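Local coordinates for protein major extracellular endoglucanase (Xanthomonas campestris pv. campestris, PDB 4TUF) that hydrolyses internal beta-1,4-glucosidic linkages in cellulose, lichenin and cereal beta-glucans through its family 5 glycoside hydrolase catalytic domain, at residues L107-T112 against G151-N156. Residues are numbered along the deposited sequence; the frame is centred on the assembly and turned at random.
Sequences LLDHHT and GLDLKN
N156 lies against H111 where two neighbouring parallel strands run out into their C-terminal loops. CB sits over the face of the imidazole in a CH-pi contact, 4.1 Å from the centroid of the H111 ring. It also touches the D109 carboxylate, with N156 CB 3.6 Å from D109 OD1. CG is anti to the backbone N (chi1 -169°), which carries the amide alongside the imidazole, and the two planes are stacked 22° apart. N156 CG rests 3.3 Å from H111 CE1. At the tip, ND2 lies above the same ring, offset toward its rim, and makes no hydrogen bond to it. OD1 accepts a hydrogen bond from R58. The imidazole is fixed from its edge: H111 ND1 donates close to its ring plane to the syn side of D109 OD2, tilted 25° from the carboxylate plane. R58 also forms a salt bridge with D153, whose OD2 is 4.4 Å from D109 OD1. This positive charge probably eases the closeness of the two buried acids.

Backbone bonds hold the strands in step. D153 N donates to L108 O at 2.8 Å, and H110 N to D153 O. Further along, N156 N donates to H110 O at 3.1 Å. On the face away from D109 and D153, L108 and L152 pack together and both touch V139 of helix 129-143.

Strand 105-110, helix 129-143 and strand 149-153 form one beta-alpha-beta unit of the TIM barrel. N156 directly precedes the probable proton donor E157, and its side chain also lies beside the likely nucleophile E278. This Asn-Glu pair at a strand's C-terminal end is typical of the family 5 cellulase active site.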
loop_
_atom_site.group_PDB
_atom_site.type_symbol
_atom_site.label_atom_id
_atom_site.label_comp_id
_atom_site.label_asym_id
_atom_site.label_seq_id
_atom_site.Cartn_x
_atom_site.Cartn_y
_atom_site.Cartn_z
ATOM N N LEU A 107 -8.012 -1.668 1.022
ATOM C CA LEU A 107 -7.469 -0.370 0.648
ATOM C C LEU A 107 -7.050 -0.414 -0.820
ATOM O O LEU A 107 -6.055 -1.046 -1.170
ATOM C CB LEU A 107 -6.279 0.012 1.545
ATOM C CG LEU A 107 -5.665 1.421 1.385
ATOM C CD1 LEU A 107 -6.663 2.523 1.731
ATOM C CD2 LEU A 107 -4.398 1.591 2.223
ATOM N N LEU A 108 -7.817 0.244 -1.681
ATOM C CA LEU A 108 -7.476 0.296 -3.097
ATOM C C LEU A 108 -6.287 1.238 -3.316
ATOM O O LEU A 108 -6.101 2.194 -2.569
ATOM C CB LEU A 108 -8.696 0.720 -3.928
ATOM C CG LEU A 108 -9.841 -0.300 -3.860
ATOM C CD1 LEU A 108 -11.132 0.252 -4.410
ATOM C CD2 LEU A 108 -9.476 -1.582 -4.591
ATOM N N ASP A 109 -5.490 0.949 -4.341
ATOM C CA ASP A 109 -4.212 1.615 -4.562
ATOM C C ASP A 109 -3.999 1.909 -6.051
ATOM O O ASP A 109 -3.931 0.994 -6.869
ATOM C CB ASP A 109 -3.080 0.740 -4.002
ATOM C CG ASP A 109 -1.708 1.085 -4.577
ATOM O OD1 ASP A 109 -1.459 2.261 -4.919
ATOM O OD2 ASP A 109 -0.863 0.168 -4.675
ATOM N N HIS A 110 -3.897 3.190 -6.394
ATOM C CA HIS A 110 -3.629 3.607 -7.771
ATOM C C HIS A 110 -2.143 3.448 -8.046
ATOM O O HIS A 110 -1.347 4.353 -7.774
ATOM C CB HIS A 110 -4.066 5.053 -8.001
ATOM C CG HIS A 110 -4.075 5.456 -9.442
ATOM N ND1 HIS A 110 -2.930 5.499 -10.211
ATOM C CD2 HIS A 110 -5.092 5.830 -10.255
ATOM C CE1 HIS A 110 -3.243 5.876 -11.439
ATOM N NE2 HIS A 110 -4.548 6.086 -11.491
ATOM N N HIS A 111 -1.770 2.297 -8.593
ATOM C CA HIS A 111 -0.384 1.856 -8.521
ATOM C C HIS A 111 0.465 2.343 -9.681
ATOM O O HIS A 111 1.594 2.807 -9.490
ATOM C CB HIS A 111 -0.340 0.331 -8.453
ATOM C CG HIS A 111 0.860 -0.208 -7.743
ATOM N ND1 HIS A 111 0.944 -0.266 -6.370
ATOM C CD2 HIS A 111 2.020 -0.722 -8.217
ATOM C CE1 HIS A 111 2.109 -0.791 -6.027
ATOM N NE2 HIS A 111 2.779 -1.077 -7.130
ATOM N N THR A 112 -0.073 2.225 -10.889
ATOM C CA THR A 112 0.672 2.594 -12.086
ATOM C C THR A 112 -0.260 3.149 -13.143
ATOM O O THR A 112 -1.375 2.656 -13.304
ATOM C CB THR A 112 1.441 1.393 -12.671
ATOM O OG1 THR A 112 1.868 1.703 -14.005
ATOM C CG2 THR A 112 0.556 0.166 -12.715
ATOM N N GLY A 151 -10.954 2.784 1.673
ATOM C CA GLY A 151 -10.640 4.068 1.077
ATOM C C GLY A 151 -9.628 3.909 -0.038
ATOM O O GLY A 151 -9.527 2.841 -0.628
ATOM N N LEU A 152 -8.867 4.964 -0.315
ATOM C CA LEU A 152 -7.968 4.974 -1.464
ATOM C C LEU A 152 -6.574 5.477 -1.131
ATOM O O LEU A 152 -6.408 6.504 -0.469
ATOM C CB LEU A 152 -8.556 5.832 -2.588
ATOM C CG LEU A 152 -9.116 5.077 -3.794
ATOM C CD1 LEU A 152 -10.055 5.948 -4.603
ATOM C CD2 LEU A 152 -7.971 4.610 -4.658
ATOM N N ASP A 153 -5.580 4.726 -1.594
ATOM C CA ASP A 153 -4.188 5.154 -1.603
ATOM C C ASP A 153 -3.977 5.917 -2.913
ATOM O O ASP A 153 -3.848 5.299 -3.973
ATOM C CB ASP A 153 -3.253 3.941 -1.487
ATOM C CG ASP A 153 -1.805 4.324 -1.215
ATOM O OD1 ASP A 153 -1.415 5.468 -1.526
ATOM O OD2 ASP A 153 -1.051 3.465 -0.700
ATOM N N LEU A 154 -3.946 7.249 -2.832
ATOM C CA LEU A 154 -4.103 8.120 -4.004
ATOM C C LEU A 154 -3.135 7.860 -5.156
ATOM O O LEU A 154 -3.522 7.939 -6.319
ATOM C CB LEU A 154 -3.978 9.583 -3.589
ATOM C CG LEU A 154 -5.038 10.143 -2.642
ATOM C CD1 LEU A 154 -4.864 11.641 -2.534
ATOM C CD2 LEU A 154 -6.452 9.792 -3.093
ATOM N N LYS A 155 -1.881 7.562 -4.835
ATOM C CA LYS A 155 -0.864 7.309 -5.856
ATOM C C LYS A 155 0.327 6.588 -5.233
ATOM O O LYS A 155 0.853 7.003 -4.199
ATOM C CB LYS A 155 -0.429 8.625 -6.518
ATOM C CG LYS A 155 1.018 8.691 -6.982
ATOM C CD LYS A 155 1.163 8.179 -8.394
ATOM C CE LYS A 155 2.555 8.454 -8.940
ATOM N NZ LYS A 155 3.632 7.737 -8.215
ATOM N N ASN A 156 0.773 5.516 -5.867
ATOM C CA ASN A 156 1.861 4.721 -5.326
ATOM C C ASN A 156 3.245 5.300 -5.544
ATOM O O ASN A 156 3.615 5.621 -6.656
ATOM C CB ASN A 156 1.808 3.311 -5.915
ATOM C CG ASN A 156 2.740 2.346 -5.222
ATOM O OD1 ASN A 156 2.534 1.990 -4.076
ATOM N ND2 ASN A 156 3.760 1.910 -5.924
HETATM O O HOH W 1 2.747 5.308 -10.144
#